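Local coordinates for protein transcriptional regulator nlh2 (PDB 4G3V) that probably regulates sigma54-dependent transcription, its GAF domain here in an inactive state serving as the likely control module of the activator, at residues Ile116-Ile130 / Ile149-Lys161. Residues are numbered along the deposited sequence; the frame is centred on the assembly and turned at random.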
loop_
_atom_site.group_PDB
_atom_site.type_symbol
_atom_site.label_atom_id
_atom_site.label_comp_id
_atom_site.label_asym_id
_atom_site.label_seq_id
_atom_site.Cartn_x
_atom_site.Cartn_y
_atom_site.Cartn_z
ATOM N N ILE A 116 12.640 -7.327 -9.480
ATOM C CA ILE A 116 11.412 -7.556 -8.716
ATOM C C ILE A 116 10.232 -7.170 -9.593
ATOM O O ILE A 116 10.175 -6.058 -10.106
ATOM C CB ILE A 116 11.358 -6.728 -7.427
ATOM C CG1 ILE A 116 12.517 -7.102 -6.508
ATOM C CG2 ILE A 116 10.009 -6.927 -6.711
ATOM C CD1 ILE A 116 12.625 -6.224 -5.285
ATOM N N ALA A 117 9.300 -8.097 -9.759
ATOM C CA ALA A 117 8.134 -7.866 -10.586
ATOM C C ALA A 117 6.897 -8.194 -9.764
ATOM O O ALA A 117 6.806 -9.280 -9.165
ATOM C CB ALA A 117 8.201 -8.711 -11.850
ATOM N N ALA A 118 5.962 -7.251 -9.715
ATOM C CA ALA A 118 4.756 -7.413 -8.913
ATOM C C ALA A 118 3.526 -7.141 -9.761
ATOM O O ALA A 118 3.516 -6.228 -10.612
ATOM C CB ALA A 118 4.773 -6.479 -7.722
ATOM N N PRO A 119 2.465 -7.906 -9.511
ATOM C CA PRO A 119 1.243 -7.754 -10.301
ATOM C C PRO A 119 0.475 -6.495 -9.900
ATOM O O PRO A 119 0.551 -6.020 -8.754
ATOM C CB PRO A 119 0.438 -9.006 -9.954
ATOM C CG PRO A 119 0.879 -9.365 -8.592
ATOM C CD PRO A 119 2.323 -8.929 -8.461
ATOM N N ILE A 120 -0.236 -5.960 -10.881
ATOM C CA ILE A 120 -1.148 -4.848 -10.702
ATOM C C ILE A 120 -2.536 -5.419 -10.952
ATOM O O ILE A 120 -2.862 -5.786 -12.086
ATOM C CB ILE A 120 -0.849 -3.730 -11.724
ATOM C CG1 ILE A 120 0.540 -3.154 -11.480
ATOM C CG2 ILE A 120 -1.886 -2.618 -11.637
ATOM C CD1 ILE A 120 1.049 -2.261 -12.615
ATOM N N LYS A 121 -3.337 -5.502 -9.892
ATOM C CA LYS A 121 -4.620 -6.201 -9.935
ATOM C C LYS A 121 -5.810 -5.294 -9.689
ATOM O O LYS A 121 -5.786 -4.447 -8.793
ATOM C CB LYS A 121 -4.649 -7.293 -8.878
ATOM C CG LYS A 121 -3.672 -8.426 -9.143
ATOM C CD LYS A 121 -3.972 -9.613 -8.237
ATOM C CE LYS A 121 -2.927 -10.673 -8.361
ATOM N NZ LYS A 121 -3.241 -11.856 -7.503
ATOM N N VAL A 122 -6.851 -5.513 -10.483
ATOM C CA VAL A 122 -8.133 -4.853 -10.306
ATOM C C VAL A 122 -9.203 -5.928 -10.107
ATOM O O VAL A 122 -9.440 -6.785 -10.992
ATOM C CB VAL A 122 -8.491 -4.006 -11.525
ATOM C CG1 VAL A 122 -9.854 -3.362 -11.329
ATOM C CG2 VAL A 122 -7.417 -2.953 -11.778
ATOM N N GLY A 123 -9.848 -5.889 -8.951
ATOM C CA GLY A 123 -10.817 -6.918 -8.592
ATOM C C GLY A 123 -10.157 -8.290 -8.518
ATOM O O GLY A 123 -10.796 -9.316 -8.772
ATOM N N GLY A 124 -8.866 -8.314 -8.189
ATOM C CA GLY A 124 -8.133 -9.564 -8.121
ATOM C C GLY A 124 -7.648 -10.089 -9.468
ATOM O O GLY A 124 -6.958 -11.099 -9.518
ATOM N N GLU A 125 -7.991 -9.416 -10.560
ATOM C CA GLU A 125 -7.521 -9.834 -11.883
ATOM C C GLU A 125 -6.287 -9.052 -12.290
ATOM O O GLU A 125 -6.249 -7.831 -12.118
ATOM C CB GLU A 125 -8.601 -9.621 -12.944
ATOM C CG GLU A 125 -9.820 -10.493 -12.775
ATOM C CD GLU A 125 -10.732 -10.447 -13.993
ATOM O OE1 GLU A 125 -10.639 -9.470 -14.779
ATOM O OE2 GLU A 125 -11.532 -11.397 -14.165
ATOM N N VAL A 126 -5.302 -9.733 -12.868
ATOM C CA VAL A 126 -4.084 -9.041 -13.319
ATOM C C VAL A 126 -4.350 -8.133 -14.529
ATOM O O VAL A 126 -4.787 -8.581 -15.595
ATOM C CB VAL A 126 -2.958 -10.022 -13.680
ATOM C CG1 VAL A 126 -1.732 -9.277 -14.145
ATOM C CG2 VAL A 126 -2.621 -10.933 -12.490
ATOM N N LYS A 127 -4.066 -6.852 -14.356
ATOM C CA LYS A 127 -4.232 -5.877 -15.418
ATOM C C LYS A 127 -2.897 -5.280 -15.834
ATOM O O LYS A 127 -2.831 -4.505 -16.778
ATOM C CB LYS A 127 -5.156 -4.761 -14.946
ATOM C CG LYS A 127 -6.531 -5.234 -14.537
ATOM C CD LYS A 127 -7.212 -5.904 -15.701
ATOM C CE LYS A 127 -8.727 -5.803 -15.597
ATOM N NZ LYS A 127 -9.382 -6.253 -16.855
ATOM N N GLY A 128 -1.837 -5.604 -15.097
ATOM C CA GLY A 128 -0.511 -5.132 -15.442
ATOM C C GLY A 128 0.550 -5.686 -14.509
ATOM O O GLY A 128 0.269 -6.478 -13.596
ATOM N N VAL A 129 1.787 -5.281 -14.755
ATOM C CA VAL A 129 2.911 -5.666 -13.896
ATOM C C VAL A 129 3.840 -4.475 -13.765
ATOM O O VAL A 129 4.046 -3.747 -14.740
ATOM C CB VAL A 129 3.708 -6.849 -14.510
ATOM C CG1 VAL A 129 4.992 -7.128 -13.710
ATOM C CG2 VAL A 129 2.812 -8.099 -14.630
ATOM N N ILE A 130 4.370 -4.245 -12.565
ATOM C CA ILE A 130 5.457 -3.281 -12.417
ATOM C C ILE A 130 6.719 -4.076 -12.159
ATOM O O ILE A 130 6.739 -4.962 -11.300
ATOM C CB ILE A 130 5.202 -2.252 -11.305
ATOM C CG1 ILE A 130 6.445 -1.385 -11.086
ATOM C CG2 ILE A 130 4.779 -2.918 -10.007
ATOM C CD1 ILE A 130 6.219 -0.205 -10.130
ATOM N N ILE A 149 7.584 -2.832 -3.206
ATOM C CA ILE A 149 7.190 -2.880 -4.609
ATOM C C ILE A 149 5.795 -3.512 -4.730
ATOM O O ILE A 149 4.962 -3.079 -5.545
ATOM C CB ILE A 149 8.236 -3.618 -5.466
ATOM C CG1 ILE A 149 9.583 -2.894 -5.371
ATOM C CG2 ILE A 149 7.770 -3.723 -6.934
ATOM C CD1 ILE A 149 9.548 -1.463 -5.841
ATOM N N ASN A 150 5.518 -4.533 -3.924
ATOM C CA ASN A 150 4.182 -5.118 -3.951
ATOM C C ASN A 150 3.113 -4.089 -3.576
ATOM O O ASN A 150 2.041 -4.047 -4.184
ATOM C CB ASN A 150 4.069 -6.322 -3.039
ATOM C CG ASN A 150 2.702 -6.999 -3.161
ATOM O OD1 ASN A 150 2.387 -7.594 -4.196
ATOM N ND2 ASN A 150 1.876 -6.874 -2.126
ATOM N N VAL A 151 3.407 -3.264 -2.577
ATOM C CA VAL A 151 2.484 -2.210 -2.174
ATOM C C VAL A 151 2.244 -1.260 -3.341
ATOM O O VAL A 151 1.111 -0.877 -3.614
ATOM C CB VAL A 151 3.017 -1.411 -0.978
ATOM C CG1 VAL A 151 2.238 -0.108 -0.816
ATOM C CG2 VAL A 151 2.940 -2.250 0.297
ATOM N N ILE A 152 3.309 -0.913 -4.060
ATOM C CA ILE A 152 3.164 0.013 -5.180
ATOM C C ILE A 152 2.310 -0.605 -6.294
ATOM O O ILE A 152 1.488 0.073 -6.896
ATOM C CB ILE A 152 4.524 0.495 -5.669
ATOM C CG1 ILE A 152 5.138 1.380 -4.565
ATOM C CG2 ILE A 152 4.385 1.288 -6.985
ATOM C CD1 ILE A 152 6.539 1.740 -4.787
ATOM N N GLY A 153 2.445 -1.906 -6.521
ATOM C CA GLY A 153 1.596 -2.581 -7.489
ATOM C C GLY A 153 0.123 -2.486 -7.118
ATOM O O GLY A 153 -0.748 -2.309 -7.975
ATOM N N ASN A 154 -0.163 -2.585 -5.829
ATOM C CA ASN A 154 -1.525 -2.425 -5.336
ATOM C C ASN A 154 -2.068 -0.993 -5.488
ATOM O O ASN A 154 -3.232 -0.794 -5.872
ATOM C CB ASN A 154 -1.604 -2.874 -3.891
ATOM C CG ASN A 154 -1.675 -4.398 -3.768
ATOM O OD1 ASN A 154 -2.721 -4.983 -3.976
ATOM N ND2 ASN A 154 -0.561 -5.032 -3.457
ATOM N N LEU A 155 -1.234 -0.000 -5.183
ATOM C CA LEU A 155 -1.621 1.386 -5.403
ATOM C C LEU A 155 -1.931 1.582 -6.872
ATOM O O LEU A 155 -2.880 2.287 -7.240
ATOM C CB LEU A 155 -0.517 2.339 -4.967
ATOM C CG LEU A 155 -0.190 2.375 -3.477
ATOM C CD1 LEU A 155 1.006 3.274 -3.237
ATOM C CD2 LEU A 155 -1.374 2.842 -2.661
ATOM N N LEU A 156 -1.125 0.972 -7.729
ATOM C CA LEU A 156 -1.368 1.091 -9.159
ATOM C C LEU A 156 -2.677 0.380 -9.566
ATOM O O LEU A 156 -3.386 0.832 -10.465
ATOM C CB LEU A 156 -0.171 0.543 -9.947
ATOM C CG LEU A 156 1.056 1.462 -9.920
ATOM C CD1 LEU A 156 2.311 0.752 -10.414
ATOM C CD2 LEU A 156 0.806 2.731 -10.781
ATOM N N GLY A 157 -2.993 -0.735 -8.913
ATOM C CA GLY A 157 -4.255 -1.418 -9.167
ATOM C C GLY A 157 -5.432 -0.488 -8.893
ATOM O O GLY A 157 -6.375 -0.406 -9.666
ATOM N N MET A 158 -5.375 0.237 -7.780
ATOM C CA MET A 158 -6.408 1.208 -7.432
ATOM C C MET A 158 -6.489 2.270 -8.524
ATOM O O MET A 158 -7.568 2.667 -8.945
ATOM C CB MET A 158 -6.100 1.891 -6.097
ATOM C CG MET A 158 -6.107 0.982 -4.870
ATOM S SD MET A 158 -7.726 0.367 -4.403
ATOM C CE MET A 158 -8.651 1.876 -4.160
ATOM N N PHE A 159 -5.320 2.721 -8.976
ATOM C CA PHE A 159 -5.246 3.758 -10.004
ATOM C C PHE A 159 -5.872 3.283 -11.319
ATOM O O PHE A 159 -6.587 4.045 -11.989
ATOM C CB PHE A 159 -3.802 4.165 -10.253
ATOM C CG PHE A 159 -3.650 5.345 -11.189
ATOM C CD1 PHE A 159 -4.111 6.590 -10.826
ATOM C CD2 PHE A 159 -3.042 5.193 -12.425
ATOM C CE1 PHE A 159 -3.966 7.676 -11.685
ATOM C CE2 PHE A 159 -2.885 6.260 -13.282
ATOM C CZ PHE A 159 -3.348 7.507 -12.913
ATOM N N PHE A 160 -5.591 2.040 -11.703
ATOM C CA PHE A 160 -6.190 1.480 -12.920
ATOM C C PHE A 160 -7.728 1.479 -12.835
ATOM O O PHE A 160 -8.430 1.765 -13.825
ATOM C CB PHE A 160 -5.699 0.048 -13.179
ATOM C CG PHE A 160 -4.296 -0.048 -13.751
ATOM C CD1 PHE A 160 -3.348 0.944 -13.543
ATOM C CD2 PHE A 160 -3.927 -1.160 -14.494
ATOM C CE1 PHE A 160 -2.062 0.828 -14.069
ATOM C CE2 PHE A 160 -2.647 -1.290 -15.013
ATOM C CZ PHE A 160 -1.712 -0.300 -14.803
ATOM N N LYS A 161 -8.252 1.155 -11.658
ATOM C CA LYS A 161 -9.696 1.192 -11.416
ATOM C C LYS A 161 -10.210 2.636 -11.497
ATOM O O LYS A 161 -11.245 2.911 -12.116
ATOM C CB LYS A 161 -10.002 0.592 -10.039
ATOM C CG LYS A 161 -11.485 0.579 -9.647
ATOM C CD LYS A 161 -12.307 -0.359 -10.506
ATOM C CE LYS A 161 -13.781 -0.302 -10.122
ATOM N NZ LYS A 161 -14.576 -1.344 -10.797
HETATM O O HOH W 1 -2.071 -5.240 -7.372
HETATM O O HOH W 2 1.313 -6.343 -6.176
#
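The backbone O of P119 meets the CA of G153 at 3.8 Å and has two waters within hydrogen-bonding distance, the nearer 2.7 Å from P119 O. That water also lies 2.6 Å from N150 OD1, bridging the strand's carbonyl and the helix side chain, while the other accepts the N-H of K121 and has at most a weak bond to G153 O. With no direct hydrogen bond between strand and helix, the polar link runs mainly through the first water; N150 ND2 turns instead to N13 of the second subunit. The two glycines of the helix bring the backbones together: G157 CA lies 3.4 Å from K121 O in a CA-H...O contact, where a CB would clash, as it would at G153 against P119 O. This is the GAF-domain arrangement of a long C-terminal helix laid on one face of the antiparallel sheet, here over the hairpin closed by the type I' turn from V122 to E125. The helix runs with strand 116-122 at 30°. Farther along, I120 sets CG2 anti to its backbone N, over the centre of the F160 ring, 3.8 Å from the centroid in a CH-pi contact, whereas K127 O meets the ring's edge in plane. K127 and G128 form a classic bulge opposite I120. An alanine in place of F160 is likely to open a gap beneath I120 and leave K127 CB without its ring neighbour. Beside the ring, V122 CG2 reaches F160 CB at 3.7 Å, and I130 CD1 touches both I152 CG2 and L156 CD1, 4.0 Å from the latter.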